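PDB 4E8H: glutathione S-transferase from Bombyx mori, which probably catalyses the transfer of glutathione to electrophilic compounds and binds glutathione as a homodimer. Local coordinates for residues 14-17 with 18-21; 204-207 with 208-212; 107-110 with 111-115. All coordinates share one frame; numbering follows the deposited sequence.

Contact 1: residues 14-17 with 18-21; sequences PSPP and CRAV. With GSH (glutathione), chain F.
Ser-15 and Cys-18 face each other one turn apart where helix 16-27 begins. Ser-15 OG lies 3.3 Å from Cys-18 SG. Ser-15 OG is also 3.6 Å from the glutathione sulfur SG2, so it sits between two sulfurs. A chi1 of 164°, with OG anti to the backbone N, brings the hydroxyl to both. Pro-17 lines the pocket with CB, 3.7 Å from carboxylate oxygen O12 of glutathione. Ser-71 and Pro-59 pack on the same proline. Ser-15 is the N-cap residue of the helix in the beta-alpha-beta unit 7-11, 16-27, 32-36. This unit is part of the thioredoxin-like N-terminal domain, and glutathione lies at the start of its first helix. The first backbone bond of the turn runs from Arg-19 N to Ser-15 O (3.0 Å). Behind the cap, the Arg-19 chain passes over Ser-15 O, with CD 3.4 Å from it. The chain then bends at chi3 (53°). Its NH1 donates to Pro-14 O at 3.0 Å. That oxygen lies in the guanidinium plane, but the donor stands above the carbonyl plane. NH2 pairs with Asp-205 in a salt bridge and also bonds to Asn-171.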
ATOM      1  N   PRO B  14     -16.719  13.640   0.716  1.00  9.66           N
ATOM      2  CA  PRO B  14     -16.343  13.224  -0.643  1.00  9.46           C
ATOM      3  C   PRO B  14     -15.004  12.480  -0.763  1.00  9.32           C
ATOM      4  O   PRO B  14     -14.728  11.894  -1.813  1.00  9.34           O
ATOM      5  CB  PRO B  14     -16.283  14.546  -1.425  1.00  9.45           C
ATOM      6  CG  PRO B  14     -16.342  15.650  -0.411  1.00  9.53           C
ATOM      7  CD  PRO B  14     -16.394  15.059   0.961  1.00  9.67           C
ATOM      8  N   SER B  15     -14.191  12.508   0.292  1.00  9.04           N
ATOM      9  CA  SER B  15     -12.857  11.898   0.283  1.00  8.88           C
ATOM     10  C   SER B  15     -12.889  10.380   0.015  1.00  8.64           C
ATOM     11  O   SER B  15     -13.477   9.632   0.798  1.00  8.67           O
ATOM     12  CB  SER B  15     -12.148  12.202   1.604  1.00  8.86           C
ATOM     13  OG  SER B  15     -11.028  11.360   1.807  1.00  9.25           O
ATOM     14  N   PRO B  16     -12.262   9.926  -1.093  1.00  8.41           N
ATOM     15  CA  PRO B  16     -12.253   8.489  -1.405  1.00  8.29           C
ATOM     16  C   PRO B  16     -11.764   7.560  -0.273  1.00  8.14           C
ATOM     17  O   PRO B  16     -12.461   6.590   0.037  1.00  8.18           O
ATOM     18  CB  PRO B  16     -11.355   8.397  -2.645  1.00  8.26           C
ATOM     19  CG  PRO B  16     -11.499   9.727  -3.298  1.00  8.39           C
ATOM     20  CD  PRO B  16     -11.647  10.721  -2.175  1.00  8.40           C
ATOM     21  N   PRO B  17     -10.591   7.845   0.345  1.00  8.00           N
ATOM     22  CA  PRO B  17     -10.173   6.978   1.453  1.00  7.97           C
ATOM     23  C   PRO B  17     -11.132   6.973   2.651  1.00  7.93           C
ATOM     24  O   PRO B  17     -11.333   5.917   3.254  1.00  7.93           O
ATOM     25  CB  PRO B  17      -8.798   7.541   1.848  1.00  7.97           C
ATOM     26  CG  PRO B  17      -8.763   8.915   1.293  1.00  8.00           C
ATOM     27  CD  PRO B  17      -9.548   8.839   0.027  1.00  8.01           C
ATOM     28  N   CYS B  18     -11.718   8.125   2.986  1.00  7.92           N
ATOM     29  CA  CYS B  18     -12.723   8.188   4.052  1.00  8.00           C
ATOM     30  C   CYS B  18     -13.922   7.289   3.743  1.00  7.78           C
ATOM     31  O   CYS B  18     -14.410   6.573   4.618  1.00  7.74           O
ATOM     32  CB  CYS B  18     -13.178   9.631   4.297  1.00  8.06           C
ATOM     33  SG  CYS B  18     -11.877  10.722   4.935  1.00  9.21           S
ATOM     34  N   ARG B  19     -14.368   7.319   2.487  1.00  7.54           N
ATOM     35  CA  ARG B  19     -15.515   6.532   2.038  1.00  7.41           C
ATOM     36  C   ARG B  19     -15.288   5.018   2.116  1.00  7.38           C
ATOM     37  O   ARG B  19     -16.206   4.274   2.458  1.00  7.23           O
ATOM     38  CB  ARG B  19     -15.923   6.956   0.627  1.00  7.42           C
ATOM     39  CG  ARG B  19     -16.644   8.303   0.583  1.00  7.57           C
ATOM     40  CD  ARG B  19     -16.440   9.022  -0.743  1.00  8.29           C
ATOM     41  NE  ARG B  19     -16.782   8.190  -1.894  1.00  8.98           N
ATOM     42  CZ  ARG B  19     -16.527   8.513  -3.159  1.00  9.36           C
ATOM     43  NH1 ARG B  19     -15.924   9.659  -3.453  1.00  9.73           N
ATOM     44  NH2 ARG B  19     -16.872   7.688  -4.136  1.00  9.15           N
ATOM     45  N   ALA B  20     -14.070   4.571   1.806  1.00  7.42           N
ATOM     46  CA  ALA B  20     -13.706   3.158   1.942  1.00  7.54           C
ATOM     47  C   ALA B  20     -13.789   2.706   3.401  1.00  7.61           C
ATOM     48  O   ALA B  20     -14.301   1.621   3.692  1.00  7.76           O
ATOM     49  CB  ALA B  20     -12.312   2.905   1.376  1.00  7.48           C
ATOM     50  N   VAL B  21     -13.294   3.544   4.311  1.00  7.63           N
ATOM     51  CA  VAL B  21     -13.354   3.255   5.744  1.00  7.54           C
ATOM     52  C   VAL B  21     -14.804   3.200   6.238  1.00  7.62           C
ATOM     53  O   VAL B  21     -15.182   2.264   6.947  1.00  7.43           O
ATOM     54  CB  VAL B  21     -12.539   4.276   6.587  1.00  7.57           C
ATOM     55  CG1 VAL B  21     -12.763   4.051   8.081  1.00  7.49           C
ATOM     56  CG2 VAL B  21     -11.056   4.184   6.258  1.00  7.45           C
TER
HETATM   57  N1  GSH F 301      -3.098   7.066   1.342  1.00  8.44           N
HETATM   58  CA1 GSH F 301      -3.951   7.819   2.244  1.00  8.82           C
HETATM   59  C1  GSH F 301      -5.075   6.937   2.711  1.00  8.57           C
HETATM   60  O11 GSH F 301      -5.416   5.938   2.040  1.00  8.49           O
HETATM   61  O12 GSH F 301      -5.679   7.186   3.778  1.00  8.41           O
HETATM   62  CB1 GSH F 301      -4.509   9.046   1.527  1.00  9.43           C
HETATM   63  CG1 GSH F 301      -4.853  10.156   2.519  1.00 10.48           C
HETATM   64  CD1 GSH F 301      -4.922  11.505   1.833  1.00 11.27           C
HETATM   65  OE1 GSH F 301      -3.931  11.891   0.907  1.00 11.70           O
HETATM   66  N2  GSH F 301      -5.950  12.291   2.152  1.00 11.93           N
HETATM   67  CA2 GSH F 301      -6.068  13.647   1.641  1.00 12.98           C
HETATM   68  C2  GSH F 301      -5.514  14.631   2.627  1.00 13.25           C
HETATM   69  O2  GSH F 301      -5.614  14.341   4.001  1.00 13.49           O
HETATM   70  CB2 GSH F 301      -7.533  13.967   1.369  1.00 13.54           C
HETATM   71  SG2 GSH F 301      -8.245  12.941   0.057  1.00 14.91           S
HETATM   72  N3  GSH F 301      -4.950  15.743   2.151  1.00 13.62           N
HETATM   73  CA3 GSH F 301      -4.530  16.837   3.015  1.00 14.17           C
HETATM   74  C3  GSH F 301      -3.095  16.695   3.475  1.00 14.75           C
HETATM   75  O31 GSH F 301      -2.483  15.615   3.322  1.00 15.03           O
HETATM   76  O32 GSH F 301      -2.498  17.655   4.016  1.00 14.91           O

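Contact 2: residues 204-207 with 208-212; sequences IDVT and GAKML
The flat carboxylate of Asp-205 is turned off the turn that its backbone shares with Ala-209. At its edges, one oxygen, OD1, takes the salt bridge from Arg-19, and the other, OD2, bonds to Thr-170. Both oxygens of this buried group thus have partners on neighbouring helices. The salt bridge to Arg-19 probably favours the charged form. The backbone oxygen of the same residue serves the turn itself: Ala-209 N reaches Asp-205 O at 2.9 Å. Ala-209 CB lies 3.4 Å from Asp-205 O. One residue earlier, Gly-208 N bonds to Ile-204 O at 3.1 Å. The residues belong to helix 201-213, near the C-terminal end of the chain. A wider pi-type turn at 204-206 precedes regular alpha-helical bonding. One side of the helix packs on helices 16-27 and 160-174, so it ties the thioredoxin-like part to the helical part. Asp-205 and Ala-209 lie on this side, and so does Leu-212, which also reaches Tyr-114 and Phe-123. Two further pairs form one turn apart. Val-206 and Lys-210 cross at a slant, with CG1 of the valine 4.0 Å from CD of the lysine. Lys-210 CG lies 3.5 Å from Val-206 O. Thr-207 and Met-211 run alongside each other and point the same way. The methyl CG2 of Thr-207 meets CE of Met-211 at 3.8 Å. With chi1 of Thr-207 at -57°, OG1 lies beside the backbone N and CG2 anti to it. There OG1 bonds to Asp-202 O, five residues earlier. Met-211 is extended beyond CG and also packs on Pro-13 and Pro-14.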
ATOM      1  N   ILE B 204     -23.042   6.896   1.437  1.00 11.92           N
ATOM      2  CA  ILE B 204     -21.597   7.107   1.559  1.00 11.75           C
ATOM      3  C   ILE B 204     -20.923   7.310   0.197  1.00 11.75           C
ATOM      4  O   ILE B 204     -20.367   8.380  -0.067  1.00 11.74           O
ATOM      5  CB  ILE B 204     -20.894   5.956   2.344  1.00 11.74           C
ATOM      6  CG1 ILE B 204     -21.451   5.853   3.770  1.00 11.70           C
ATOM      7  CG2 ILE B 204     -19.374   6.161   2.373  1.00 11.56           C
ATOM      8  CD1 ILE B 204     -21.181   4.518   4.453  1.00 11.58           C
ATOM      9  N   ASP B 205     -20.983   6.290  -0.658  1.00 11.71           N
ATOM     10  CA  ASP B 205     -20.179   6.261  -1.882  1.00 11.74           C
ATOM     11  C   ASP B 205     -20.767   7.081  -3.028  1.00 11.57           C
ATOM     12  O   ASP B 205     -20.064   7.890  -3.635  1.00 11.47           O
ATOM     13  CB  ASP B 205     -19.910   4.820  -2.333  1.00 11.88           C
ATOM     14  CG  ASP B 205     -18.559   4.662  -3.013  1.00 12.56           C
ATOM     15  OD1 ASP B 205     -17.700   5.557  -2.860  1.00 13.45           O
ATOM     16  OD2 ASP B 205     -18.346   3.633  -3.688  1.00 13.27           O
ATOM     17  N   VAL B 206     -22.047   6.860  -3.323  1.00 11.45           N
ATOM     18  CA  VAL B 206     -22.736   7.589  -4.389  1.00 11.42           C
ATOM     19  C   VAL B 206     -22.788   9.088  -4.077  1.00 11.52           C
ATOM     20  O   VAL B 206     -22.493   9.914  -4.944  1.00 11.58           O
ATOM     21  CB  VAL B 206     -24.158   7.018  -4.662  1.00 11.40           C
ATOM     22  CG1 VAL B 206     -24.917   7.877  -5.670  1.00 11.35           C
ATOM     23  CG2 VAL B 206     -24.068   5.587  -5.163  1.00 11.15           C
ATOM     24  N   THR B 207     -23.139   9.426  -2.836  1.00 11.61           N
ATOM     25  CA  THR B 207     -23.179  10.817  -2.376  1.00 11.71           C
ATOM     26  C   THR B 207     -21.802  11.480  -2.478  1.00 11.66           C
ATOM     27  O   THR B 207     -21.690  12.604  -2.973  1.00 11.62           O
ATOM     28  CB  THR B 207     -23.738  10.925  -0.932  1.00 11.79           C
ATOM     29  OG1 THR B 207     -25.047  10.343  -0.880  1.00 12.05           O
ATOM     30  CG2 THR B 207     -23.830  12.383  -0.477  1.00 11.91           C
ATOM     31  N   GLY B 208     -20.765  10.777  -2.025  1.00 11.62           N
ATOM     32  CA  GLY B 208     -19.392  11.281  -2.084  1.00 11.54           C
ATOM     33  C   GLY B 208     -18.914  11.536  -3.503  1.00 11.60           C
ATOM     34  O   GLY B 208     -18.314  12.577  -3.785  1.00 11.43           O
ATOM     35  N   ALA B 209     -19.195  10.583  -4.391  1.00 11.72           N
ATOM     36  CA  ALA B 209     -18.807  10.668  -5.800  1.00 12.01           C
ATOM     37  C   ALA B 209     -19.456  11.850  -6.522  1.00 12.34           C
ATOM     38  O   ALA B 209     -18.809  12.520  -7.329  1.00 12.17           O
ATOM     39  CB  ALA B 209     -19.129   9.364  -6.518  1.00 11.94           C
ATOM     40  N   LYS B 210     -20.731  12.097  -6.225  1.00 12.89           N
ATOM     41  CA  LYS B 210     -21.464  13.211  -6.823  1.00 13.63           C
ATOM     42  C   LYS B 210     -20.904  14.563  -6.394  1.00 13.88           C
ATOM     43  O   LYS B 210     -20.872  15.503  -7.189  1.00 13.86           O
ATOM     44  CB  LYS B 210     -22.949  13.119  -6.485  1.00 13.73           C
ATOM     45  CG  LYS B 210     -23.721  12.152  -7.372  1.00 14.88           C
ATOM     46  CD  LYS B 210     -25.014  11.713  -6.708  1.00 16.62           C
ATOM     47  CE  LYS B 210     -25.835  12.908  -6.254  1.00 17.56           C
ATOM     48  NZ  LYS B 210     -26.849  12.535  -5.227  1.00 18.36           N
ATOM     49  N   MET B 211     -20.461  14.646  -5.140  1.00 14.32           N
ATOM     50  CA  MET B 211     -19.812  15.850  -4.618  1.00 14.93           C
ATOM     51  C   MET B 211     -18.519  16.167  -5.367  1.00 15.18           C
ATOM     52  O   MET B 211     -18.286  17.318  -5.744  1.00 15.21           O
ATOM     53  CB  MET B 211     -19.540  15.712  -3.120  1.00 14.99           C
ATOM     54  CG  MET B 211     -20.784  15.788  -2.256  1.00 15.69           C
ATOM     55  SD  MET B 211     -20.410  15.358  -0.550  1.00 17.24           S
ATOM     56  CE  MET B 211     -21.988  15.663   0.243  1.00 17.25           C
ATOM     57  N   LEU B 212     -17.687  15.148  -5.584  1.00 15.61           N
ATOM     58  CA  LEU B 212     -16.497  15.293  -6.418  1.00 16.05           C
ATOM     59  C   LEU B 212     -16.879  15.666  -7.852  1.00 16.61           C
ATOM     60  O   LEU B 212     -16.207  16.485  -8.485  1.00 16.47           O
ATOM     61  CB  LEU B 212     -15.656  14.009  -6.413  1.00 15.92           C
ATOM     62  CG  LEU B 212     -14.876  13.612  -5.152  1.00 15.73           C
ATOM     63  CD1 LEU B 212     -14.287  12.216  -5.306  1.00 15.24           C
ATOM     64  CD2 LEU B 212     -13.783  14.623  -4.808  1.00 15.44           C
TER

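Contact 3: residues 107-110 with 111-115; sequences LGTL and YLRYL
Thr-109 and Arg-113 lie side by side and point the same way, one turn apart on helix 93-124. The threonine methyl covers one face of the guanidinium, with CG2 3.8 Å from NE of Arg-113. An extended chain from CG to NE carries the arginine along the threonine, and CD passes 3.3 Å from Thr-109 O. That oxygen also accepts the backbone bond from Arg-113 N (3.0 Å). A water lies at the guanidinium edge, in its plane, and accepts from NE of Arg-113 at 2.9 Å. It gives only a weak bond back to Gly-108 O. On the far end, NH1 of Arg-113 pairs with Glu-138 and bonds to Lys-135 O, both on helix 130-146. Helices 93-124 and 130-146 both belong to the helical C-terminal domain. The turn at 107-110 is a wider pi-type one. Bonding from i+4 to i is in place at Arg-113 N and goes on with Tyr-114 N to Leu-110 O (2.9 Å). Leu-112 sets CD2 3.6 Å from Gly-108 O. It meets Leu-112 of the second subunit, so this turn also forms part of the dimer interface. Tyr-111 is turned toward the N-terminal part and packs on Arg-72. The edge of the Tyr-114 ring is met in plane by Tyr-111 O. This ring also meets that of Tyr-118, with the planes at about 45°.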
ATOM      1  N   LEU B 107      -3.633   0.907  -3.801  1.00  7.75           N
ATOM      2  CA  LEU B 107      -2.862   2.078  -3.387  1.00  7.69           C
ATOM      3  C   LEU B 107      -1.800   2.490  -4.412  1.00  7.73           C
ATOM      4  O   LEU B 107      -1.758   3.647  -4.840  1.00  7.73           O
ATOM      5  CB  LEU B 107      -2.218   1.864  -2.008  1.00  7.50           C
ATOM      6  CG  LEU B 107      -1.283   2.965  -1.478  1.00  7.13           C
ATOM      7  CD1 LEU B 107      -1.947   4.347  -1.484  1.00  6.48           C
ATOM      8  CD2 LEU B 107      -0.788   2.625  -0.079  1.00  6.45           C
ATOM      9  N   GLY B 108      -0.948   1.545  -4.795  1.00  7.72           N
ATOM     10  CA  GLY B 108       0.219   1.859  -5.615  1.00  7.71           C
ATOM     11  C   GLY B 108      -0.010   1.919  -7.114  1.00  7.66           C
ATOM     12  O   GLY B 108       0.850   2.404  -7.849  1.00  7.70           O
ATOM     13  N   THR B 109      -1.161   1.431  -7.572  1.00  7.51           N
ATOM     14  CA  THR B 109      -1.441   1.360  -9.006  1.00  7.40           C
ATOM     15  C   THR B 109      -2.744   2.069  -9.390  1.00  7.27           C
ATOM     16  O   THR B 109      -2.708   3.132 -10.010  1.00  7.28           O
ATOM     17  CB  THR B 109      -1.430  -0.106  -9.518  1.00  7.39           C
ATOM     18  OG1 THR B 109      -0.177  -0.717  -9.187  1.00  7.55           O
ATOM     19  CG2 THR B 109      -1.632  -0.165 -11.031  1.00  7.49           C
ATOM     20  N   LEU B 110      -3.882   1.485  -9.011  1.00  7.04           N
ATOM     21  CA  LEU B 110      -5.192   1.980  -9.445  1.00  6.83           C
ATOM     22  C   LEU B 110      -5.507   3.385  -8.942  1.00  6.62           C
ATOM     23  O   LEU B 110      -5.790   4.282  -9.740  1.00  6.46           O
ATOM     24  CB  LEU B 110      -6.318   1.012  -9.049  1.00  6.84           C
ATOM     25  CG  LEU B 110      -7.711   1.320  -9.618  1.00  6.92           C
ATOM     26  CD1 LEU B 110      -7.782   1.017 -11.114  1.00  7.26           C
ATOM     27  CD2 LEU B 110      -8.792   0.553  -8.872  1.00  6.96           C
ATOM     28  N   TYR B 111      -5.465   3.570  -7.624  1.00  6.47           N
ATOM     29  CA  TYR B 111      -5.813   4.858  -7.034  1.00  6.41           C
ATOM     30  C   TYR B 111      -4.844   5.965  -7.443  1.00  6.36           C
ATOM     31  O   TYR B 111      -5.264   7.092  -7.711  1.00  6.30           O
ATOM     32  CB  TYR B 111      -5.915   4.771  -5.510  1.00  6.35           C
ATOM     33  CG  TYR B 111      -6.488   6.024  -4.901  1.00  6.84           C
ATOM     34  CD1 TYR B 111      -7.829   6.358  -5.087  1.00  7.25           C
ATOM     35  CD2 TYR B 111      -5.690   6.889  -4.154  1.00  6.97           C
ATOM     36  CE1 TYR B 111      -8.363   7.515  -4.543  1.00  7.70           C
ATOM     37  CE2 TYR B 111      -6.216   8.050  -3.598  1.00  7.47           C
ATOM     38  CZ  TYR B 111      -7.553   8.356  -3.800  1.00  7.78           C
ATOM     39  OH  TYR B 111      -8.086   9.501  -3.259  1.00  8.24           O
ATOM     40  N   LEU B 112      -3.556   5.635  -7.488  1.00  6.50           N
ATOM     41  CA  LEU B 112      -2.526   6.584  -7.906  1.00  6.62           C
ATOM     42  C   LEU B 112      -2.749   7.079  -9.335  1.00  6.80           C
ATOM     43  O   LEU B 112      -2.684   8.284  -9.595  1.00  6.76           O
ATOM     44  CB  LEU B 112      -1.130   5.965  -7.764  1.00  6.62           C
ATOM     45  CG  LEU B 112       0.070   6.748  -8.312  1.00  6.54           C
ATOM     46  CD1 LEU B 112       0.249   8.093  -7.605  1.00  6.48           C
ATOM     47  CD2 LEU B 112       1.337   5.913  -8.209  1.00  6.66           C
ATOM     48  N   ARG B 113      -3.007   6.145 -10.251  1.00  7.07           N
ATOM     49  CA  ARG B 113      -3.277   6.479 -11.653  1.00  7.39           C
ATOM     50  C   ARG B 113      -4.595   7.236 -11.823  1.00  7.63           C
ATOM     51  O   ARG B 113      -4.711   8.092 -12.705  1.00  7.68           O
ATOM     52  CB  ARG B 113      -3.244   5.225 -12.532  1.00  7.37           C
ATOM     53  CG  ARG B 113      -1.832   4.751 -12.863  1.00  7.24           C
ATOM     54  CD  ARG B 113      -1.807   3.272 -13.217  1.00  7.11           C
ATOM     55  NE  ARG B 113      -0.446   2.737 -13.230  1.00  7.27           N
ATOM     56  CZ  ARG B 113       0.116   2.106 -14.259  1.00  7.17           C
ATOM     57  NH1 ARG B 113      -0.560   1.907 -15.383  1.00  7.24           N
ATOM     58  NH2 ARG B 113       1.361   1.660 -14.157  1.00  7.04           N
ATOM     59  N   TYR B 114      -5.577   6.912 -10.980  1.00  7.96           N
ATOM     60  CA  TYR B 114      -6.826   7.673 -10.893  1.00  8.29           C
ATOM     61  C   TYR B 114      -6.533   9.124 -10.508  1.00  8.80           C
ATOM     62  O   TYR B 114      -7.039  10.054 -11.142  1.00  8.64           O
ATOM     63  CB  TYR B 114      -7.792   7.026  -9.884  1.00  8.16           C
ATOM     64  CG  TYR B 114      -8.902   7.942  -9.393  1.00  7.99           C
ATOM     65  CD1 TYR B 114     -10.110   8.039 -10.082  1.00  7.80           C
ATOM     66  CD2 TYR B 114      -8.743   8.707  -8.233  1.00  8.01           C
ATOM     67  CE1 TYR B 114     -11.130   8.878  -9.635  1.00  8.23           C
ATOM     68  CE2 TYR B 114      -9.752   9.552  -7.780  1.00  8.27           C
ATOM     69  CZ  TYR B 114     -10.944   9.631  -8.485  1.00  8.56           C
ATOM     70  OH  TYR B 114     -11.950  10.460  -8.044  1.00  8.79           O
ATOM     71  N   LEU B 115      -5.714   9.304  -9.469  1.00  9.48           N
ATOM     72  CA  LEU B 115      -5.321  10.636  -9.001  1.00 10.37           C
ATOM     73  C   LEU B 115      -4.581  11.430 -10.068  1.00 10.96           C
ATOM     74  O   LEU B 115      -4.861  12.611 -10.266  1.00 11.11           O
ATOM     75  CB  LEU B 115      -4.448  10.549  -7.745  1.00 10.25           C
ATOM     76  CG  LEU B 115      -5.083  10.223  -6.393  1.00 10.28           C
ATOM     77  CD1 LEU B 115      -3.983  10.087  -5.352  1.00 10.14           C
ATOM     78  CD2 LEU B 115      -6.102  11.279  -5.965  1.00 10.24           C
TER
HETATM   79  O   HOH W   1       1.358   3.270 -11.081  1.00 32.14           O

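Contacts 1 and 2 have centres about 9 Å apart. They join through Arg-19 NH2 and Asp-205 OD1, 2.6 Å apart in a salt bridge. Pro-14 O also packs on Leu-212 CD1 at 3.5 Å. Contact 1 touches glutathione directly. Contact 2 stays back: Gly-208 is about 11 Å from glutathione at nearest atoms. The centre of contact 3 is about 14 Å from that of contact 1, yet Tyr-111 OH lies 3.4 Å from Pro-16 CG. The side chain of Leu-107 is about 4 Å from glutathione. Contacts 2 and 3, with centres about 18 Å apart, touch where Leu-212 CD1 lies 4.0 Å from Tyr-114 OH.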